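DNA/RNA-binding protein Alba (Thermoplasma volcanium, PDB 4Z9E) probably binds double-stranded DNA tightly and without sequence specificity, probably also binds RNA, and probably takes part in compacting the archaeal chromosome. Local coordinates at residues A[5-10]-A[30-35]; A[9-14]-A[38-43]; A[13-18]-A[48-53]; A[60-65]-A[84-89]. All coordinates share one frame; numbering follows the deposited sequence.

Contact 1: A[5-10]-A[30-35]; sequences NIIFVG and NKIIIK
Ile6 and Ile33 lie side by side on one face of the sheet and point the same way, CG1 of Ile6 resting 3.9 Å from CB of Ile33. Phe8 and Lys35 follow on that face. The ring of Phe8 carries CG2 of Ile6 over one face, toward its rim, and CG of Lys35 comes in obliquely near CE1, while the bent lysine chain leads its NZ off to a salt bridge with Glu69. On the other face the touches between the segments are mainly aliphatic. There Ile7 runs at a slant over Ile32, its CD1 3.7 Å from CG2 of Ile32. Val9 meets Ile34 at a similar slant but closer, with 3.5 Å between the CG2 of Val9 and the CG2 of Ile34; CG1 of Val9 stands anti to the backbone N (chi1 169°), which leaves CG2 to make this touch. Backbone bonds join the strands in parallel register: Ile7 N reaches Ile33 O at 2.8 Å, Lys35 N takes Ile7 O, and Val9 N takes Lys35 O. The pairing frays at the start, where Ile33 N to Asn5 O is weak. Asn5 ND2 also bonds Lys31 O, although Asn5 OD1 lies almost as near that oxygen, so the detail is doubtful. These are the two strands of a beta-alpha-beta unit whose crossover is helix 14-25. That helix covers Ile7 through Tyr17 and Val21, and helix 41-55 covers Ile34 through Ala44 and Ala48; strand 80-88 continues the sheet beyond strand 31-37.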
loop_
_atom_site.group_PDB
_atom_site.type_symbol
_atom_site.label_atom_id
_atom_site.label_comp_id
_atom_site.label_asym_id
_atom_site.label_seq_id
_atom_site.Cartn_x
_atom_site.Cartn_y
_atom_site.Cartn_z
ATOM N N ASN A 5 5.541 19.261 -5.835
ATOM C CA ASN A 5 6.450 18.136 -5.398
ATOM C C ASN A 5 5.675 16.834 -5.055
ATOM O O ASN A 5 6.239 15.814 -4.580
ATOM C CB ASN A 5 7.362 18.595 -4.226
ATOM C CG ASN A 5 8.519 17.622 -3.981
ATOM O OD1 ASN A 5 8.871 16.809 -4.850
ATOM N ND2 ASN A 5 9.116 17.690 -2.785
ATOM N N ILE A 6 4.371 16.887 -5.321
ATOM C CA ILE A 6 3.486 15.788 -5.025
ATOM C C ILE A 6 2.935 15.209 -6.318
ATOM O O ILE A 6 2.483 15.938 -7.202
ATOM C CB ILE A 6 2.360 16.227 -4.076
ATOM C CG1 ILE A 6 2.964 16.601 -2.715
ATOM C CG2 ILE A 6 1.314 15.120 -3.936
ATOM C CD1 ILE A 6 1.967 17.087 -1.683
ATOM N N ILE A 7 3.000 13.886 -6.425
ATOM C CA ILE A 7 2.519 13.199 -7.605
ATOM C C ILE A 7 1.257 12.413 -7.252
ATOM O O ILE A 7 1.313 11.423 -6.518
ATOM C CB ILE A 7 3.654 12.336 -8.215
ATOM C CG1 ILE A 7 4.743 13.267 -8.766
ATOM C CG2 ILE A 7 3.146 11.437 -9.337
ATOM C CD1 ILE A 7 6.151 12.726 -8.680
ATOM N N PHE A 8 0.112 12.892 -7.742
ATOM C CA PHE A 8 -1.148 12.189 -7.551
ATOM C C PHE A 8 -1.285 11.110 -8.601
ATOM O O PHE A 8 -1.461 11.403 -9.782
ATOM C CB PHE A 8 -2.330 13.143 -7.625
ATOM C CG PHE A 8 -2.384 14.114 -6.483
ATOM C CD1 PHE A 8 -3.015 13.760 -5.285
ATOM C CD2 PHE A 8 -1.781 15.378 -6.587
ATOM C CE1 PHE A 8 -3.058 14.648 -4.220
ATOM C CE2 PHE A 8 -1.814 16.271 -5.520
ATOM C CZ PHE A 8 -2.457 15.903 -4.339
ATOM N N VAL A 9 -1.225 9.854 -8.175
ATOM C CA VAL A 9 -1.257 8.779 -9.135
ATOM C C VAL A 9 -2.685 8.463 -9.475
ATOM O O VAL A 9 -3.438 8.076 -8.612
ATOM C CB VAL A 9 -0.515 7.538 -8.628
ATOM C CG1 VAL A 9 -0.790 6.348 -9.530
ATOM C CG2 VAL A 9 0.969 7.851 -8.564
ATOM N N GLY A 10 -3.038 8.633 -10.747
ATOM C CA GLY A 10 -4.385 8.352 -11.245
ATOM C C GLY A 10 -4.427 7.340 -12.383
ATOM O O GLY A 10 -3.811 6.258 -12.305
ATOM N N ASN A 30 14.739 17.085 -3.100
ATOM C CA ASN A 30 15.359 16.058 -2.270
ATOM C C ASN A 30 14.361 14.960 -1.858
ATOM O O ASN A 30 14.755 13.810 -1.692
ATOM C CB ASN A 30 16.135 16.666 -1.082
ATOM C CG ASN A 30 15.234 17.400 -0.095
ATOM O OD1 ASN A 30 14.391 18.224 -0.484
ATOM N ND2 ASN A 30 15.416 17.107 1.197
ATOM N N LYS A 31 13.081 15.342 -1.739
ATOM C CA LYS A 31 11.958 14.472 -1.374
ATOM C C LYS A 31 10.917 14.466 -2.484
ATOM O O LYS A 31 10.610 15.513 -3.043
ATOM C CB LYS A 31 11.241 14.987 -0.119
ATOM C CG LYS A 31 12.026 14.968 1.184
ATOM C CD LYS A 31 12.367 13.548 1.630
ATOM C CE LYS A 31 13.094 13.535 2.975
ATOM N NZ LYS A 31 14.564 13.786 2.813
ATOM N N ILE A 32 10.364 13.294 -2.790
ATOM C CA ILE A 32 9.164 13.197 -3.616
ATOM C C ILE A 32 8.083 12.402 -2.877
ATOM O O ILE A 32 8.384 11.410 -2.195
ATOM C CB ILE A 32 9.461 12.597 -5.000
ATOM C CG1 ILE A 32 10.080 13.659 -5.906
ATOM C CG2 ILE A 32 8.204 12.080 -5.689
ATOM C CD1 ILE A 32 11.584 13.756 -5.777
ATOM N N ILE A 33 6.845 12.891 -2.993
ATOM C CA ILE A 33 5.673 12.283 -2.407
ATOM C C ILE A 33 4.800 11.689 -3.500
ATOM O O ILE A 33 4.327 12.399 -4.391
ATOM C CB ILE A 33 4.786 13.340 -1.714
ATOM C CG1 ILE A 33 5.571 14.182 -0.685
ATOM C CG2 ILE A 33 3.516 12.694 -1.159
ATOM C CD1 ILE A 33 5.802 13.530 0.663
ATOM N N ILE A 34 4.533 10.398 -3.400
ATOM C CA ILE A 34 3.564 9.772 -4.276
ATOM C C ILE A 34 2.299 9.487 -3.462
ATOM O O ILE A 34 2.376 8.929 -2.362
ATOM C CB ILE A 34 4.126 8.456 -4.847
ATOM C CG1 ILE A 34 5.430 8.728 -5.600
ATOM C CG2 ILE A 34 3.092 7.775 -5.727
ATOM C CD1 ILE A 34 6.362 7.535 -5.667
ATOM N N LYS A 35 1.146 9.838 -4.017
ATOM C CA LYS A 35 -0.129 9.754 -3.311
ATOM C C LYS A 35 -1.185 9.098 -4.185
ATOM O O LYS A 35 -1.305 9.432 -5.349
ATOM C CB LYS A 35 -0.587 11.160 -2.885
ATOM C CG LYS A 35 -1.876 11.202 -2.072
ATOM C CD LYS A 35 -1.648 11.064 -0.559
ATOM C CE LYS A 35 -2.747 10.240 0.131
ATOM N NZ LYS A 35 -4.140 10.590 -0.290
#

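Contact 2: A[9-14]-A[38-43]; sequences VGKKPT and GKTISK
Lys43 reaches from the first turn of its helix into the loop 9-14 and ends between two backbone carbonyls, NZ standing 2.9 Å from Gly10 O and 2.7 Å from Lys12 O. The two bonds differ in aim: the ammonium meets Gly10 O in the carbonyl plane, on a lone pair, but approaches Lys12 O tilted 29° from the plane. Two hydrogen bonds thus grip the ammonium, and its charge would tend to polarise both carbonyls. The aliphatic part of the same chain is the tightly packed portion. With CG anti to the backbone N (chi1 -175°) the chain heads straight out from the helix, then bends at chi3 to bring NZ to the loop. On the way CD presses on CG1 of Val9 at 3.6 Å, and CG slides past OG1 of Thr14, 3.6 Å away, the two side chains running in opposite directions. The Lys11 side is looser. That exposed lysine doubles back across Thr40 at about a right angle, and its NZ touches the methyl CG2 of Thr40 at 3.4 Å. Thr40 OG1 is meanwhile occupied by Arg37 O. Just beyond, Ser42 OG bonds Gly38 O of the second subunit, and Gly38 O bonds Ser42 OG of that subunit, which ties this helix start to the dimer interface. The arrangement belongs to the Alba fold, where a loop, here carrying Lys11 and Lys12, links the first strand to the first helix; Lys11, unmodified here, is the predicted acetylation site.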
loop_
_atom_site.group_PDB
_atom_site.type_symbol
_atom_site.label_atom_id
_atom_site.label_comp_id
_atom_site.label_asym_id
_atom_site.label_seq_id
_atom_site.Cartn_x
_atom_site.Cartn_y
_atom_site.Cartn_z
ATOM N N VAL A 9 -1.225 9.854 -8.175
ATOM C CA VAL A 9 -1.257 8.779 -9.135
ATOM C C VAL A 9 -2.685 8.463 -9.475
ATOM O O VAL A 9 -3.438 8.076 -8.612
ATOM C CB VAL A 9 -0.515 7.538 -8.628
ATOM C CG1 VAL A 9 -0.790 6.348 -9.530
ATOM C CG2 VAL A 9 0.969 7.851 -8.564
ATOM N N GLY A 10 -3.038 8.633 -10.747
ATOM C CA GLY A 10 -4.385 8.352 -11.245
ATOM C C GLY A 10 -4.427 7.340 -12.383
ATOM O O GLY A 10 -3.811 6.258 -12.305
ATOM N N LYS A 11 -5.144 7.692 -13.450
ATOM C CA LYS A 11 -5.508 6.708 -14.477
ATOM C C LYS A 11 -4.546 6.562 -15.662
ATOM O O LYS A 11 -4.656 5.586 -16.402
ATOM C CB LYS A 11 -6.968 6.894 -14.950
ATOM C CG LYS A 11 -8.031 6.444 -13.932
ATOM C CD LYS A 11 -7.783 5.038 -13.348
ATOM C CE LYS A 11 -8.610 4.747 -12.091
ATOM N NZ LYS A 11 -8.322 5.658 -10.933
ATOM N N LYS A 12 -3.617 7.513 -15.837
ATOM C CA LYS A 12 -2.593 7.430 -16.898
ATOM C C LYS A 12 -1.695 6.171 -16.799
ATOM O O LYS A 12 -1.611 5.543 -15.743
ATOM C CB LYS A 12 -1.711 8.674 -16.863
ATOM C CG LYS A 12 -2.453 9.962 -17.157
ATOM C CD LYS A 12 -1.514 11.146 -17.039
ATOM C CE LYS A 12 -2.266 12.444 -17.292
ATOM N NZ LYS A 12 -1.306 13.576 -17.310
ATOM N N PRO A 13 -1.051 5.770 -17.907
ATOM C CA PRO A 13 -0.117 4.653 -17.781
ATOM C C PRO A 13 0.999 4.903 -16.778
ATOM O O PRO A 13 1.479 6.028 -16.628
ATOM C CB PRO A 13 0.424 4.514 -19.204
ATOM C CG PRO A 13 -0.788 4.815 -20.034
ATOM C CD PRO A 13 -1.394 6.007 -19.324
ATOM N N THR A 14 1.372 3.830 -16.093
ATOM C CA THR A 14 2.254 3.878 -14.947
ATOM C C THR A 14 3.547 4.671 -15.206
ATOM O O THR A 14 4.014 5.433 -14.323
ATOM C CB THR A 14 2.531 2.422 -14.490
ATOM O OG1 THR A 14 1.280 1.836 -14.132
ATOM C CG2 THR A 14 3.439 2.346 -13.280
ATOM N N GLY A 38 -7.825 4.377 -3.057
ATOM C CA GLY A 38 -8.629 3.279 -3.565
ATOM C C GLY A 38 -7.835 2.250 -4.355
ATOM O O GLY A 38 -6.768 1.831 -3.945
ATOM N N LYS A 39 -8.390 1.845 -5.488
ATOM C CA LYS A 39 -7.802 0.858 -6.363
ATOM C C LYS A 39 -6.366 1.207 -6.752
ATOM O O LYS A 39 -5.495 0.333 -6.739
ATOM C CB LYS A 39 -8.672 0.668 -7.601
ATOM C CG LYS A 39 -10.031 0.040 -7.318
ATOM C CD LYS A 39 -10.854 -0.096 -8.602
ATOM C CE LYS A 39 -12.218 -0.747 -8.360
ATOM N NZ LYS A 39 -13.008 -0.846 -9.626
ATOM N N THR A 40 -6.100 2.483 -7.018
ATOM C CA THR A 40 -4.804 2.897 -7.542
ATOM C C THR A 40 -3.651 2.862 -6.541
ATOM O O THR A 40 -2.494 3.081 -6.911
ATOM C CB THR A 40 -4.892 4.253 -8.279
ATOM O OG1 THR A 40 -5.669 5.154 -7.508
ATOM C CG2 THR A 40 -5.612 4.069 -9.604
ATOM N N ILE A 41 -3.950 2.570 -5.277
ATOM C CA ILE A 41 -2.899 2.256 -4.302
ATOM C C ILE A 41 -1.922 1.181 -4.831
ATOM O O ILE A 41 -0.707 1.274 -4.605
ATOM C CB ILE A 41 -3.516 1.866 -2.944
ATOM C CG1 ILE A 41 -4.162 3.104 -2.306
ATOM C CG2 ILE A 41 -2.493 1.237 -2.005
ATOM C CD1 ILE A 41 -4.961 2.807 -1.058
ATOM N N SER A 42 -2.437 0.192 -5.561
ATOM C CA SER A 42 -1.587 -0.778 -6.240
ATOM C C SER A 42 -0.624 -0.115 -7.212
ATOM O O SER A 42 0.566 -0.437 -7.268
ATOM C CB SER A 42 -2.462 -1.768 -7.002
ATOM O OG SER A 42 -2.916 -2.760 -6.120
ATOM N N LYS A 43 -1.163 0.779 -8.021
ATOM C CA LYS A 43 -0.366 1.443 -9.023
ATOM C C LYS A 43 0.682 2.381 -8.395
ATOM O O LYS A 43 1.798 2.478 -8.894
ATOM C CB LYS A 43 -1.282 2.182 -9.993
ATOM C CG LYS A 43 -0.566 2.827 -11.163
ATOM C CD LYS A 43 -1.467 3.773 -11.941
ATOM C CE LYS A 43 -2.242 3.059 -13.017
ATOM N NZ LYS A 43 -2.856 4.085 -13.902
#

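Contact 3: A[13-18]-A[48-53]; sequences PTMNYV and AEITRH
Helix 14-18 and helix 48-53 cross at -57° with their axes 9.6 Å apart, and the backbones come nearest at Val18 and Thr51, whose CA atoms are 5.9 Å apart. At 51-53 the second helix widens into a pi-type turn. Ile50 is the main side chain between them. Its CD1 meets CG2 of Thr14 at 3.8 Å, and its CG2 faces Val18, crossing that side chain at about a right angle with 4.0 Å to CG2 of Val18. Met15, exposed, comes in at the side, where SD lies 4.2 Å from CG2 of Ile50. The two helices are the pair that flank one side of the sheet in the Alba fold, and this contact joins the start of the first to the middle of the second. Deeper in, Val18 and Thr51 slide past each other in opposite directions. CG1 of Val18, anti to the backbone N (chi1 175°), comes to 3.5 Å from Thr51 OG1, a hydroxyl already bonded to Val47 O in its own helix. Away from the crossing, Arg52 NH1 forms a salt bridge with Glu49 OE2, the oxygen that also bonds Tyr61 OH, while Glu49 OE1 bonds Thr68 of the second subunit.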
loop_
_atom_site.group_PDB
_atom_site.type_symbol
_atom_site.label_atom_id
_atom_site.label_comp_id
_atom_site.label_asym_id
_atom_site.label_seq_id
_atom_site.Cartn_x
_atom_site.Cartn_y
_atom_site.Cartn_z
ATOM N N PRO A 13 -1.051 5.770 -17.907
ATOM C CA PRO A 13 -0.117 4.653 -17.781
ATOM C C PRO A 13 0.999 4.903 -16.778
ATOM O O PRO A 13 1.479 6.028 -16.628
ATOM C CB PRO A 13 0.424 4.514 -19.204
ATOM C CG PRO A 13 -0.788 4.815 -20.034
ATOM C CD PRO A 13 -1.394 6.007 -19.324
ATOM N N THR A 14 1.372 3.830 -16.093
ATOM C CA THR A 14 2.254 3.878 -14.947
ATOM C C THR A 14 3.547 4.671 -15.206
ATOM O O THR A 14 4.014 5.433 -14.323
ATOM C CB THR A 14 2.531 2.422 -14.490
ATOM O OG1 THR A 14 1.280 1.836 -14.132
ATOM C CG2 THR A 14 3.439 2.346 -13.280
ATOM N N MET A 15 4.100 4.514 -16.412
ATOM C CA MET A 15 5.395 5.103 -16.733
ATOM C C MET A 15 5.347 6.628 -16.752
ATOM O O MET A 15 6.348 7.264 -16.455
ATOM C CB MET A 15 5.941 4.555 -18.034
ATOM C CG MET A 15 6.310 3.073 -17.961
ATOM S SD MET A 15 7.549 2.711 -16.710
ATOM C CE MET A 15 8.292 1.230 -17.388
ATOM N N ASN A 16 4.190 7.211 -17.063
ATOM C CA ASN A 16 4.017 8.666 -16.892
ATOM C C ASN A 16 4.396 9.121 -15.511
ATOM O O ASN A 16 5.100 10.118 -15.342
ATOM C CB ASN A 16 2.578 9.115 -17.183
ATOM C CG ASN A 16 2.254 9.030 -18.634
ATOM O OD1 ASN A 16 2.553 9.953 -19.392
ATOM N ND2 ASN A 16 1.734 7.893 -19.057
ATOM N N TYR A 17 3.932 8.370 -14.518
ATOM C CA TYR A 17 4.179 8.746 -13.146
ATOM C C TYR A 17 5.624 8.490 -12.772
ATOM O O TYR A 17 6.214 9.259 -12.019
ATOM C CB TYR A 17 3.179 8.063 -12.229
ATOM C CG TYR A 17 1.740 8.417 -12.574
ATOM C CD1 TYR A 17 1.245 9.711 -12.374
ATOM C CD2 TYR A 17 0.878 7.464 -13.109
ATOM C CE1 TYR A 17 -0.074 10.037 -12.709
ATOM C CE2 TYR A 17 -0.441 7.777 -13.442
ATOM C CZ TYR A 17 -0.915 9.054 -13.235
ATOM O OH TYR A 17 -2.236 9.324 -13.557
ATOM N N VAL A 18 6.213 7.430 -13.329
ATOM C CA VAL A 18 7.617 7.140 -13.069
ATOM C C VAL A 18 8.462 8.283 -13.641
ATOM O O VAL A 18 9.442 8.728 -13.030
ATOM C CB VAL A 18 8.041 5.788 -13.679
ATOM C CG1 VAL A 18 9.545 5.554 -13.511
ATOM C CG2 VAL A 18 7.272 4.641 -13.045
ATOM N N ALA A 48 6.551 3.510 -7.469
ATOM C CA ALA A 48 7.727 3.607 -6.601
ATOM C C ALA A 48 8.677 2.443 -6.765
ATOM O O ALA A 48 9.873 2.603 -6.576
ATOM C CB ALA A 48 7.329 3.734 -5.128
ATOM N N GLU A 49 8.159 1.266 -7.065
ATOM C CA GLU A 49 9.037 0.111 -7.161
ATOM C C GLU A 49 9.796 0.078 -8.486
ATOM O O GLU A 49 10.972 -0.263 -8.528
ATOM C CB GLU A 49 8.270 -1.178 -6.916
ATOM C CG GLU A 49 8.022 -1.409 -5.441
ATOM C CD GLU A 49 9.249 -1.989 -4.757
ATOM O OE1 GLU A 49 9.698 -3.058 -5.194
ATOM O OE2 GLU A 49 9.788 -1.393 -3.799
ATOM N N ILE A 50 9.130 0.478 -9.557
ATOM C CA ILE A 50 9.788 0.567 -10.851
ATOM C C ILE A 50 10.888 1.610 -10.787
ATOM O O ILE A 50 12.018 1.393 -11.255
ATOM C CB ILE A 50 8.786 0.953 -11.953
ATOM C CG1 ILE A 50 7.878 -0.217 -12.247
ATOM C CG2 ILE A 50 9.499 1.347 -13.226
ATOM C CD1 ILE A 50 6.595 0.198 -12.923
ATOM N N THR A 51 10.542 2.736 -10.184
ATOM C CA THR A 51 11.464 3.840 -10.061
ATOM C C THR A 51 12.769 3.394 -9.414
ATOM O O THR A 51 13.839 3.684 -9.909
ATOM C CB THR A 51 10.846 4.984 -9.233
ATOM O OG1 THR A 51 9.818 5.612 -9.995
ATOM C CG2 THR A 51 11.872 6.018 -8.901
ATOM N N ARG A 52 12.689 2.695 -8.300
ATOM C CA ARG A 52 13.915 2.337 -7.583
ATOM C C ARG A 52 14.630 1.091 -8.123
ATOM O O ARG A 52 15.746 0.790 -7.725
ATOM C CB ARG A 52 13.630 2.190 -6.102
ATOM C CG ARG A 52 12.718 1.033 -5.800
ATOM C CD ARG A 52 12.135 1.214 -4.414
ATOM N NE ARG A 52 13.158 0.969 -3.411
ATOM C CZ ARG A 52 13.416 -0.229 -2.896
ATOM N NH1 ARG A 52 12.707 -1.297 -3.280
ATOM N NH2 ARG A 52 14.378 -0.351 -1.987
ATOM N N HIS A 53 13.987 0.380 -9.034
ATOM C CA HIS A 53 14.612 -0.768 -9.658
ATOM C C HIS A 53 15.296 -0.409 -10.945
ATOM O O HIS A 53 16.451 -0.734 -11.167
ATOM C CB HIS A 53 13.585 -1.878 -9.850
ATOM C CG HIS A 53 13.389 -2.726 -8.617
ATOM N ND1 HIS A 53 13.248 -2.190 -7.381
ATOM C CD2 HIS A 53 13.344 -4.106 -8.454
ATOM C CE1 HIS A 53 13.111 -3.171 -6.478
ATOM N NE2 HIS A 53 13.172 -4.347 -7.132
#

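Contact 4: A[60-65]-A[84-89]; sequences KYEEIR and EITLSR
The Tyr61 ring has CG2 of Ile85 at its edge, near the ring plane and 3.7 Å from CD1 of Tyr61, while CD2 of Leu87 approaches obliquely; all three side chains point the same way. Arg65 of the second subunit and Arg52 also pack on this tyrosine. The other flat pair, Arg65 and Glu84, runs side by side with guanidinium and carboxylate planes 74° apart. NH2 of Arg65 is 3.2 Å from Glu84 OE1, but that oxygen sits well out of the guanidinium plane, so between these side chains charge alone acts; Arg65 NH1 has Asp67 as partner. Glu63 OE2 lies 3.8 Å from Glu84 OE2, a like-charge approach that Arg65 probably offsets. A water bridges Glu63 and Thr86, 2.7 Å from Thr86 OG1. At the far end Ser88 OG donates to the anti lone pair of Glu62 OE1, which the bend at chi2 (-66°) turns back toward the neighbouring strand. The backbone is antiparallel but irregular: Glu62 N bonds Thr86 O at 2.8 Å, yet Thr86 N bonds Glu63 O at 2.9 Å. Two residues thus face one, a classic beta bulge within the long beta hairpin that Alba proteins extend from their compact body.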
loop_
_atom_site.group_PDB
_atom_site.type_symbol
_atom_site.label_atom_id
_atom_site.label_comp_id
_atom_site.label_asym_id
_atom_site.label_seq_id
_atom_site.Cartn_x
_atom_site.Cartn_y
_atom_site.Cartn_z
ATOM N N LYS A 60 15.419 5.654 -1.826
ATOM C CA LYS A 60 15.033 4.922 -0.624
ATOM C C LYS A 60 13.654 5.379 -0.108
ATOM O O LYS A 60 13.183 6.501 -0.417
ATOM C CB LYS A 60 16.102 5.078 0.456
ATOM C CG LYS A 60 16.381 6.532 0.845
ATOM C CD LYS A 60 17.147 6.676 2.163
ATOM C CE LYS A 60 16.233 6.461 3.382
ATOM N NZ LYS A 60 17.010 6.546 4.655
ATOM N N TYR A 61 12.999 4.509 0.662
ATOM C CA TYR A 61 11.716 4.879 1.262
ATOM C C TYR A 61 11.972 5.726 2.500
ATOM O O TYR A 61 12.553 5.247 3.456
ATOM C CB TYR A 61 10.892 3.629 1.611
ATOM C CG TYR A 61 10.377 2.904 0.389
ATOM C CD1 TYR A 61 9.522 3.534 -0.491
ATOM C CD2 TYR A 61 10.778 1.602 0.099
ATOM C CE1 TYR A 61 9.064 2.901 -1.623
ATOM C CE2 TYR A 61 10.325 0.951 -1.034
ATOM C CZ TYR A 61 9.461 1.608 -1.895
ATOM O OH TYR A 61 8.982 0.997 -3.041
ATOM N N GLU A 62 11.581 6.991 2.481
ATOM C CA GLU A 62 11.715 7.789 3.704
ATOM C C GLU A 62 10.608 7.453 4.684
ATOM O O GLU A 62 10.876 7.193 5.847
ATOM C CB GLU A 62 11.764 9.296 3.440
ATOM C CG GLU A 62 13.148 9.844 3.093
ATOM C CD GLU A 62 14.184 9.756 4.222
ATOM O OE1 GLU A 62 15.405 9.661 3.907
ATOM O OE2 GLU A 62 13.795 9.788 5.421
ATOM N N GLU A 63 9.366 7.471 4.205
ATOM C CA GLU A 63 8.210 6.982 4.970
ATOM C C GLU A 63 6.990 6.600 4.103
ATOM O O GLU A 63 6.793 7.094 2.973
ATOM C CB GLU A 63 7.801 7.975 6.063
ATOM C CG GLU A 63 7.203 9.275 5.544
ATOM C CD GLU A 63 6.207 9.899 6.517
ATOM O OE1 GLU A 63 6.405 9.778 7.748
ATOM O OE2 GLU A 63 5.219 10.522 6.053
ATOM N N ILE A 64 6.180 5.700 4.649
ATOM C CA ILE A 64 4.938 5.290 4.030
ATOM C C ILE A 64 3.804 5.524 5.030
ATOM O O ILE A 64 3.863 5.017 6.146
ATOM C CB ILE A 64 5.002 3.807 3.622
ATOM C CG1 ILE A 64 6.152 3.573 2.652
ATOM C CG2 ILE A 64 3.704 3.385 2.961
ATOM C CD1 ILE A 64 6.809 2.213 2.764
ATOM N N ARG A 65 2.796 6.309 4.648
ATOM C CA ARG A 65 1.617 6.519 5.502
ATOM C C ARG A 65 0.364 5.911 4.891
ATOM O O ARG A 65 0.065 6.116 3.695
ATOM C CB ARG A 65 1.389 8.009 5.784
ATOM C CG ARG A 65 2.465 8.632 6.665
ATOM C CD ARG A 65 1.918 9.655 7.667
ATOM N NE ARG A 65 1.520 10.924 7.044
ATOM C CZ ARG A 65 0.265 11.290 6.766
ATOM N NH1 ARG A 65 -0.760 10.490 7.060
ATOM N NH2 ARG A 65 0.032 12.472 6.193
ATOM N N GLU A 84 0.514 7.468 1.042
ATOM C CA GLU A 84 1.446 8.524 0.750
ATOM C C GLU A 84 2.808 7.874 0.917
ATOM O O GLU A 84 3.120 7.359 2.001
ATOM C CB GLU A 84 1.242 9.669 1.735
ATOM C CG GLU A 84 2.228 10.818 1.649
ATOM C CD GLU A 84 2.048 11.832 2.786
ATOM O OE1 GLU A 84 0.883 12.204 3.095
ATOM O OE2 GLU A 84 3.069 12.262 3.378
ATOM N N ILE A 85 3.584 7.848 -0.173
ATOM C CA ILE A 85 4.952 7.289 -0.190
ATOM C C ILE A 85 5.978 8.401 -0.432
ATOM O O ILE A 85 5.926 9.107 -1.457
ATOM C CB ILE A 85 5.133 6.198 -1.278
ATOM C CG1 ILE A 85 4.056 5.124 -1.183
ATOM C CG2 ILE A 85 6.492 5.532 -1.175
ATOM C CD1 ILE A 85 3.895 4.320 -2.460
ATOM N N THR A 86 6.906 8.548 0.510
ATOM C CA THR A 86 7.974 9.540 0.415
ATOM C C THR A 86 9.275 8.890 -0.030
ATOM O O THR A 86 9.766 7.996 0.638
ATOM C CB THR A 86 8.220 10.238 1.778
ATOM O OG1 THR A 86 7.002 10.824 2.218
ATOM C CG2 THR A 86 9.277 11.330 1.672
ATOM N N LEU A 87 9.846 9.376 -1.127
ATOM C CA LEU A 87 11.160 8.923 -1.568
ATOM C C LEU A 87 12.245 9.987 -1.407
ATOM O O LEU A 87 11.962 11.202 -1.478
ATOM C CB LEU A 87 11.078 8.513 -3.033
ATOM C CG LEU A 87 10.076 7.421 -3.425
ATOM C CD1 LEU A 87 10.086 7.207 -4.936
ATOM C CD2 LEU A 87 10.411 6.120 -2.706
ATOM N N SER A 88 13.482 9.536 -1.209
ATOM C CA SER A 88 14.640 10.439 -1.277
ATOM C C SER A 88 15.938 9.769 -1.758
ATOM O O SER A 88 15.941 8.574 -2.055
ATOM C CB SER A 88 14.882 11.087 0.077
ATOM O OG SER A 88 15.369 10.123 0.991
ATOM N N ARG A 89 17.016 10.570 -1.816
ATOM C CA ARG A 89 18.390 10.171 -2.211
ATOM C C ARG A 89 18.415 9.469 -3.564
ATOM O O ARG A 89 18.173 10.088 -4.611
ATOM C CB ARG A 89 19.070 9.318 -1.121
ATOM C CG ARG A 89 20.430 8.723 -1.483
ATOM C CD ARG A 89 21.573 9.703 -1.210
ATOM N NE ARG A 89 22.634 9.637 -2.227
ATOM C CZ ARG A 89 22.946 10.624 -3.080
ATOM N NH1 ARG A 89 22.295 11.792 -3.065
ATOM N NH2 ARG A 89 23.929 10.450 -3.956
HETATM O O HOH W 1 4.930 9.465 3.243
#

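All four contacts are partly buried. Contacts 1 and 4 belong to one sheet, joined where strand 31-37 bonds strand 80-88; contact 1 is parallel and nearest the chain's centre, contact 4 antiparallel, with a face of charged groups and water toward the outside. Contacts 2 and 3 both use helix 41-55, yet contact 2 turns on a lysine held by loop carbonyls, whereas contact 3 is mostly apolar. Tyr17, in segment 13-18, ties three of them together: its OH lies 3.0 Å from Gly10 N, in a segment of contacts 1 and 2. Contacts 3 and 4 meet at Tyr61. Contacts 2, 3 and 4 also reach the second subunit; contact 1 does not.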